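Local atomic coordinates of AGR_C_1268p (Agrobacterium tumefaciens str. C58, PDB entry 2GHS), a protein that probably hydrolyses sugar lactones as a gluconolactonase of the SMP-30/regucalcin family, thought to use one divalent cation per subunit. Residues A[47-52]-A[289-293]; A[189-193]-A[205-210]; A[196-201]-A[230-234]. All blocks are in the same frame, centred on the assembly; numbering follows the deposited sequence.

Interaction 1 of 3, residues A[47-52]-A[289-293]. With EDO (1,2-ethanediol), chain D.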
loop_
_atom_site.group_PDB
_atom_site.type_symbol
_atom_site.label_atom_id
_atom_site.label_comp_id
_atom_site.label_asym_id
_atom_site.label_seq_id
_atom_site.Cartn_x
_atom_site.Cartn_y
_atom_site.Cartn_z
ATOM N N PRO A 47 -17.178 6.282 -0.599
ATOM C CA PRO A 47 -15.988 6.947 -0.041
ATOM C C PRO A 47 -15.414 6.231 1.151
ATOM O O PRO A 47 -16.146 5.815 2.063
ATOM C CB PRO A 47 -16.491 8.350 0.344
ATOM C CG PRO A 47 -17.983 8.248 0.383
ATOM C CD PRO A 47 -18.443 6.948 -0.201
HETATM N N MSE A 48 -14.091 6.129 1.170
HETATM C CA MSE A 48 -13.370 5.506 2.262
HETATM C C MSE A 48 -12.876 6.563 3.216
HETATM O O MSE A 48 -12.261 7.542 2.799
HETATM C CB MSE A 48 -12.126 4.785 1.747
HETATM C CG MSE A 48 -12.370 3.765 0.690
HETATM SE SE MSE A 48 -13.310 2.149 1.362
HETATM C CE MSE A 48 -15.077 2.675 0.871
ATOM N N LEU A 49 -13.088 6.336 4.505
ATOM C CA LEU A 49 -12.483 7.206 5.520
ATOM C C LEU A 49 -10.970 7.122 5.396
ATOM O O LEU A 49 -10.290 8.151 5.351
ATOM C CB LEU A 49 -12.969 6.803 6.905
ATOM C CG LEU A 49 -12.418 7.574 8.073
ATOM C CD1 LEU A 49 -12.829 9.014 7.924
ATOM C CD2 LEU A 49 -12.951 6.914 9.369
ATOM N N LEU A 50 -10.439 5.902 5.266
ATOM C CA LEU A 50 -8.998 5.729 5.082
ATOM C C LEU A 50 -8.770 4.524 4.181
ATOM O O LEU A 50 -8.513 3.395 4.643
ATOM C CB LEU A 50 -8.275 5.616 6.434
ATOM C CG LEU A 50 -6.742 5.575 6.349
ATOM C CD1 LEU A 50 -6.215 6.684 5.508
ATOM C CD2 LEU A 50 -6.089 5.599 7.739
ATOM N N GLY A 51 -8.920 4.755 2.878
ATOM C CA GLY A 51 -8.712 3.717 1.913
ATOM C C GLY A 51 -7.235 3.428 1.837
ATOM O O GLY A 51 -6.436 4.386 1.724
ATOM N N GLU A 52 -6.847 2.142 1.908
ATOM C CA GLU A 52 -5.423 1.772 1.908
ATOM C C GLU A 52 -5.159 0.326 1.533
ATOM O O GLU A 52 -6.082 -0.507 1.469
ATOM C CB GLU A 52 -4.791 2.012 3.305
ATOM C CG GLU A 52 -3.956 3.299 3.497
ATOM C CD GLU A 52 -2.607 3.345 2.708
ATOM O OE1 GLU A 52 -2.347 2.403 1.889
ATOM O OE2 GLU A 52 -1.833 4.343 2.925
ATOM N N THR A 289 -6.307 4.421 -4.379
ATOM C CA THR A 289 -7.155 4.698 -3.237
ATOM C C THR A 289 -6.923 6.097 -2.703
ATOM O O THR A 289 -5.870 6.734 -2.912
ATOM C CB THR A 289 -6.944 3.689 -2.092
ATOM O OG1 THR A 289 -5.552 3.536 -1.814
ATOM C CG2 THR A 289 -7.483 2.327 -2.496
ATOM N N SER A 290 -7.910 6.542 -1.948
ATOM C CA SER A 290 -7.840 7.843 -1.288
ATOM C C SER A 290 -8.602 7.837 0.056
ATOM O O SER A 290 -9.169 6.829 0.473
ATOM C CB SER A 290 -8.353 8.969 -2.199
ATOM O OG SER A 290 -9.753 8.883 -2.422
ATOM N N ALA A 291 -8.534 8.957 0.747
ATOM C CA ALA A 291 -9.064 9.055 2.118
ATOM C C ALA A 291 -9.882 10.327 2.335
ATOM O O ALA A 291 -9.661 11.353 1.687
ATOM C CB ALA A 291 -7.899 9.019 3.152
ATOM N N ARG A 292 -10.829 10.243 3.286
ATOM C CA ARG A 292 -11.546 11.397 3.831
ATOM C C ARG A 292 -11.055 11.795 5.229
ATOM O O ARG A 292 -11.516 12.784 5.797
ATOM C CB ARG A 292 -13.043 11.091 3.937
ATOM C CG ARG A 292 -13.738 11.198 2.643
ATOM C CD ARG A 292 -15.264 11.128 2.755
ATOM N NE ARG A 292 -15.766 11.432 1.418
ATOM C CZ ARG A 292 -17.028 11.636 1.078
ATOM N NH1 ARG A 292 -17.999 11.572 1.979
ATOM N NH2 ARG A 292 -17.304 11.907 -0.190
ATOM N N GLU A 293 -10.157 10.996 5.803
ATOM C CA GLU A 293 -9.725 11.185 7.201
ATOM C C GLU A 293 -9.286 12.629 7.452
ATOM O O GLU A 293 -8.524 13.199 6.674
ATOM C CB GLU A 293 -8.583 10.215 7.545
ATOM C CG GLU A 293 -8.093 10.208 9.012
ATOM C CD GLU A 293 -6.709 9.558 9.161
ATOM O OE1 GLU A 293 -5.968 9.471 8.160
ATOM O OE2 GLU A 293 -6.344 9.147 10.284
HETATM C C1 EDO D . -1.363 6.753 7.177
HETATM O O1 EDO D . -2.276 5.661 7.330
HETATM C C2 EDO D . -1.113 6.917 5.671
HETATM O O2 EDO D . -0.504 5.732 5.109
#
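L50 and A291 form a single backbone bridge, their CA atoms 4.5 Å apart, and the chain curls around it so that backbone bonds fall on both sides. G51 N donates to S290 O over 3.2 Å on one side. On the other, R292 N reaches L49 O at 3.0 Å, coming in 45° above the carbonyl plane, and also makes a weak bond to M48 O; a second weak bond runs from E293 N to L49 O. Two carbonyls thus share one amide, and one carbonyl serves two amides, through bonds that are bent and in part weak.

At the outer side P47 crosses R292 obliquely, setting its CB over the centre of the guanidinium, 3.3 Å above the plane, with CG also close to CZ. R292 is extended from CG to NE and its plane is kept from turning by the carbonyl of H306, which accepts from NE, and by a weaker bond from NH2 to P304 O. On the inner side L50 CD1 touches A291 CB at 3.7 Å. With CG anti to the backbone N (chi1 -174°), L50 runs side by side with E293 in the same direction, both of its methyls near E293 OE1. E52, a predicted metal ligand, accepts a 2.9 Å hydrogen bond at OE2 from O2 of a bound 1,2-ethanediol, whose hydroxyls are also held by R135, N137 and N182 in what is probably the substrate pocket.

The contact joins the start of strand 51-57 to strand 285-290. L50, A291 and E293 all touch W248 of strand 243-248, while T274 on strand 273-279 binds G51 O and T289 OG1, and M48 packs on W65 of strand 62-67.

Interaction 2 of 3, residues A[189-193]-A[205-210]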
loop_
_atom_site.group_PDB
_atom_site.type_symbol
_atom_site.label_atom_id
_atom_site.label_comp_id
_atom_site.label_asym_id
_atom_site.label_seq_id
_atom_site.Cartn_x
_atom_site.Cartn_y
_atom_site.Cartn_z
ATOM N N ASP A 189 14.018 -7.046 -10.002
ATOM C CA ASP A 189 14.714 -8.291 -9.708
ATOM C C ASP A 189 14.738 -8.653 -8.240
ATOM O O ASP A 189 15.362 -9.645 -7.895
ATOM C CB ASP A 189 16.083 -8.292 -10.323
ATOM C CG ASP A 189 17.022 -7.303 -9.717
ATOM O OD1 ASP A 189 16.688 -6.585 -8.760
ATOM O OD2 ASP A 189 18.148 -7.213 -10.276
ATOM N N GLY A 190 14.046 -7.891 -7.392
ATOM C CA GLY A 190 13.994 -8.201 -5.949
ATOM C C GLY A 190 15.241 -7.830 -5.156
ATOM O O GLY A 190 15.348 -8.167 -3.888
ATOM N N THR A 191 16.186 -7.168 -5.816
ATOM C CA THR A 191 17.474 -6.846 -5.199
ATOM C C THR A 191 17.564 -5.474 -4.501
ATOM O O THR A 191 18.601 -5.169 -3.866
ATOM C CB THR A 191 18.626 -6.960 -6.194
ATOM O OG1 THR A 191 18.404 -6.044 -7.267
ATOM C CG2 THR A 191 18.748 -8.359 -6.724
ATOM N N THR A 192 16.508 -4.652 -4.635
ATOM C CA THR A 192 16.418 -3.377 -3.939
ATOM C C THR A 192 15.035 -3.235 -3.336
ATOM O O THR A 192 14.018 -3.539 -3.982
ATOM C CB THR A 192 16.679 -2.196 -4.891
ATOM O OG1 THR A 192 17.995 -2.326 -5.446
ATOM C CG2 THR A 192 16.632 -0.861 -4.193
ATOM N N GLY A 193 15.006 -2.754 -2.105
ATOM C CA GLY A 193 13.776 -2.350 -1.473
ATOM C C GLY A 193 13.753 -0.868 -1.262
ATOM O O GLY A 193 14.804 -0.212 -1.141
ATOM N N ARG A 205 16.473 3.664 -0.443
ATOM C CA ARG A 205 16.682 2.394 -1.111
ATOM C C ARG A 205 17.577 1.517 -0.259
ATOM O O ARG A 205 18.482 2.018 0.440
ATOM C CB ARG A 205 17.277 2.608 -2.514
ATOM C CG ARG A 205 18.658 3.192 -2.568
ATOM C CD ARG A 205 19.340 3.138 -4.005
ATOM N NE ARG A 205 20.686 3.716 -3.970
ATOM C CZ ARG A 205 21.799 3.113 -3.526
ATOM N NH1 ARG A 205 21.774 1.852 -3.087
ATOM N NH2 ARG A 205 22.949 3.783 -3.514
ATOM N N VAL A 206 17.312 0.217 -0.311
ATOM C CA VAL A 206 17.969 -0.768 0.526
ATOM C C VAL A 206 18.423 -1.962 -0.363
ATOM O O VAL A 206 17.620 -2.596 -1.012
ATOM C CB VAL A 206 16.980 -1.317 1.614
ATOM C CG1 VAL A 206 17.724 -2.219 2.618
ATOM C CG2 VAL A 206 16.300 -0.209 2.330
ATOM N N PRO A 207 19.732 -2.294 -0.376
ATOM C CA PRO A 207 20.146 -3.480 -1.099
ATOM C C PRO A 207 19.720 -4.736 -0.367
ATOM O O PRO A 207 19.803 -4.780 0.871
ATOM C CB PRO A 207 21.680 -3.323 -1.159
ATOM C CG PRO A 207 22.029 -2.471 -0.083
ATOM C CD PRO A 207 20.861 -1.604 0.241
ATOM N N LEU A 208 19.151 -5.688 -1.126
ATOM C CA LEU A 208 18.572 -6.899 -0.569
ATOM C C LEU A 208 19.166 -8.126 -1.199
ATOM O O LEU A 208 19.658 -8.092 -2.318
ATOM C CB LEU A 208 17.054 -6.969 -0.854
ATOM C CG LEU A 208 16.188 -5.753 -0.563
ATOM C CD1 LEU A 208 14.741 -6.020 -0.885
ATOM C CD2 LEU A 208 16.386 -5.350 0.886
ATOM N N ASP A 209 19.101 -9.214 -0.433
ATOM C CA ASP A 209 19.232 -10.607 -0.911
ATOM C C ASP A 209 17.920 -10.978 -1.580
ATOM O O ASP A 209 16.848 -11.086 -0.908
ATOM C CB ASP A 209 19.520 -11.512 0.304
ATOM C CG ASP A 209 19.737 -12.982 -0.052
ATOM O OD1 ASP A 209 19.342 -13.401 -1.174
ATOM O OD2 ASP A 209 20.246 -13.732 0.848
ATOM N N ALA A 210 17.951 -11.137 -2.895
ATOM C CA ALA A 210 16.707 -11.430 -3.640
ATOM C C ALA A 210 16.060 -12.736 -3.212
ATOM O O ALA A 210 14.843 -12.893 -3.391
ATOM C CB ALA A 210 16.911 -11.416 -5.159
HETATM O O HOH W 1 19.986 -0.517 -3.416
#
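L208 and G193 meet at the open end of a beta hairpin, made by strands 192-197 and 202-207 within a blade of the beta-propeller, and they bury more surface here than any other residues of the pair. L208 lays its isobutyl group against the peptide between T192 and G193: CD1 lies 3.5 Å from G193 N and CG is almost as near. Its first torsion puts CG anti to the carbonyl carbon (chi1 -48°), which carries the branch across to the glycine, where no side chain intervenes. F186 and H142 touch the same leucine, tying this end of the hairpin to the strand before it and to a neighbouring loop.

G193 also supplies two of the three backbone hydrogen bonds. It forms an antiparallel hydrogen-bonded pair with V206, G193 N donating to V206 O in the carbonyl plane over 2.8 Å, and V206 N returning a bond of 2.7 Å to G193 O. T192 and P207 follow as a non-hydrogen-bonded pair, in which the proline's missing N-H costs the hairpin nothing. The third bond, from L208 N to T191 O at 2.8 Å, is nearly straight at 164° but arrives well above the carbonyl plane.

Beyond that bond the two chains stay close without a further hydrogen bond: A210 CA makes a CA-H...O contact with G190 O, and A210 CB rests 3.6 Å from D189 O and also near T191 CG2. An Asx turn, in which D189 OD1 accepts from T191 N, shapes the bend leading into the first strand; G190 spans it with a positive phi and passes its carbonyl to H142 NE2. At the opposite end, T192 CG2 packs on R205 CB, while a water accepts from R205 NH1 at 3.0 Å and lies 3.4 Å from T192 OG1, a weak link.

Interaction 3 of 3, residues A[196-201]-A[230-234]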
loop_
_atom_site.group_PDB
_atom_site.type_symbol
_atom_site.label_atom_id
_atom_site.label_comp_id
_atom_site.label_asym_id
_atom_site.label_seq_id
_atom_site.Cartn_x
_atom_site.Cartn_y
_atom_site.Cartn_z
ATOM N N VAL A 196 9.776 4.822 2.937
ATOM C CA VAL A 196 9.854 6.210 3.366
ATOM C C VAL A 196 9.234 6.316 4.750
ATOM O O VAL A 196 8.437 5.468 5.136
ATOM C CB VAL A 196 9.065 7.164 2.399
ATOM C CG1 VAL A 196 7.508 7.063 2.554
ATOM C CG2 VAL A 196 9.509 8.624 2.534
ATOM N N ASP A 197 9.622 7.365 5.472
ATOM C CA ASP A 197 8.901 7.809 6.675
ATOM C C ASP A 197 8.159 9.040 6.152
ATOM O O ASP A 197 8.774 10.043 5.784
ATOM C CB ASP A 197 9.845 8.143 7.798
ATOM C CG ASP A 197 9.129 8.660 9.044
ATOM O OD1 ASP A 197 7.906 8.983 8.996
ATOM O OD2 ASP A 197 9.821 8.763 10.082
ATOM N N THR A 198 6.838 8.956 6.061
ATOM C CA THR A 198 6.029 10.045 5.467
ATOM C C THR A 198 6.239 11.387 6.162
ATOM O O THR A 198 6.091 12.417 5.551
ATOM C CB THR A 198 4.535 9.671 5.437
ATOM O OG1 THR A 198 4.361 8.448 4.708
ATOM C CG2 THR A 198 3.687 10.741 4.734
ATOM N N LYS A 199 6.598 11.372 7.439
ATOM C CA LYS A 199 6.878 12.622 8.150
ATOM C C LYS A 199 8.209 13.296 7.728
ATOM O O LYS A 199 8.429 14.483 8.028
ATOM C CB LYS A 199 6.887 12.374 9.654
ATOM C CG LYS A 199 5.529 11.979 10.223
ATOM N N VAL A 200 9.083 12.538 7.054
ATOM C CA VAL A 200 10.426 12.966 6.683
ATOM C C VAL A 200 10.541 13.149 5.165
ATOM O O VAL A 200 11.160 14.115 4.682
ATOM C CB VAL A 200 11.454 11.931 7.193
ATOM C CG1 VAL A 200 12.854 12.195 6.635
ATOM C CG2 VAL A 200 11.458 11.875 8.732
ATOM N N ASN A 201 9.890 12.272 4.402
ATOM C CA ASN A 201 9.821 12.389 2.939
ATOM C C ASN A 201 11.179 12.204 2.251
ATOM O O ASN A 201 11.441 12.787 1.193
ATOM C CB ASN A 201 9.184 13.721 2.497
ATOM C CG ASN A 201 7.666 13.643 2.320
ATOM O OD1 ASN A 201 7.076 12.558 2.208
ATOM N ND2 ASN A 201 7.031 14.811 2.311
ATOM N N GLY A 230 2.947 17.917 0.457
ATOM C CA GLY A 230 2.357 16.594 0.500
ATOM C C GLY A 230 3.287 15.528 1.079
ATOM O O GLY A 230 4.487 15.746 1.236
ATOM N N GLY A 231 2.705 14.388 1.404
ATOM C CA GLY A 231 3.383 13.254 2.030
ATOM C C GLY A 231 3.504 12.071 1.103
ATOM O O GLY A 231 2.535 11.735 0.439
HETATM N N MSE A 232 4.682 11.460 1.053
HETATM C CA MSE A 232 4.872 10.258 0.235
HETATM C C MSE A 232 4.181 9.106 0.945
HETATM O O MSE A 232 4.570 8.716 2.056
HETATM C CB MSE A 232 6.338 9.954 0.001
HETATM C CG MSE A 232 7.040 11.052 -0.740
HETATM SE SE MSE A 232 8.905 10.540 -1.112
HETATM C CE MSE A 232 8.656 9.799 -2.888
ATOM N N ASP A 233 3.134 8.574 0.303
ATOM C CA ASP A 233 2.348 7.504 0.903
ATOM C C ASP A 233 2.701 6.169 0.207
ATOM O O ASP A 233 3.880 5.881 0.040
ATOM C CB ASP A 233 0.840 7.859 0.828
ATOM C CG ASP A 233 0.326 8.499 2.092
ATOM O OD1 ASP A 233 1.089 9.253 2.761
ATOM O OD2 ASP A 233 -0.848 8.249 2.414
ATOM N N GLY A 234 1.711 5.350 -0.196
ATOM C CA GLY A 234 2.005 4.046 -0.778
ATOM C C GLY A 234 2.611 4.152 -2.152
ATOM O O GLY A 234 2.418 5.160 -2.862
#
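Three hydrogen bonds tie T198 and N201 to the backbone of 230-232, and all use side chains on the first segment. The carboxamide of N201 grips the strand at two points. Its OD1 accepts from M232 N at 2.9 Å with a nearly straight N-H of 167°, and its ND2 donates to G230 O, also 2.9 Å away and in the plane of that carbonyl. One amide group thereby imitates the pairing of a neighbouring strand and has its rotation fixed by both ends. T198 takes the other polar atom of M232, its OG1 donating to the carbonyl O over 2.7 Å. N182 ND2 donates in turn to that hydroxyl, so T198 couples M232 to a predicted metal ligand.

Van der Waals contacts surround these bonds. V196 and the selenomethionine M232 meet at about a right angle, with V196 CG1 lying 4.0 Å from M232 CB and closer still to M232 O. The CG2 of T198, anti to the backbone N (chi1 -57° for OG1), touches G231 CA and lies 3.6 Å from D233 OD1.

Within 196-201 itself the chain turns tightly. D197 OD1 accepts from K199 N in an Asx turn, and D197 O takes both V200 N and N201 N; N201 then adopts a positive phi, and its amide points to the strand.

Since G231 and D233 pair through their backbones with W248 and A246, M232 presents its N and O to the opposite edge, where N201 OD1 accepts from the N and T198 OG1 donates to the O. Such side-chain bridging of adjacent blades is set here at the central site of an SMP-30-type propeller, beside D233, the predicted metal ligand and proton donor or acceptor.

Along the chain the segments run 47-52, 189-193, 196-201, 205-210, 230-234 and 289-293, so interaction 1 encloses the other two, whose own segments alternate. Interactions 2 and 3 have centres 20 Å apart and share strand 192-197: its first residues pair within the hairpin, and its last ones lead into the turn that reaches the next blade. Interactions 1 and 3, with centres 17 Å apart, meet at the predicted metal site, where E52 OE2 lies 4.1 Å from D233 OD2. Interactions 1 and 2 are on opposite sides of the chain's centre, about 17 Å apart at their nearest atoms. Residues far apart in sequence thus converge on one central site, whereas interaction 2 is peripheral.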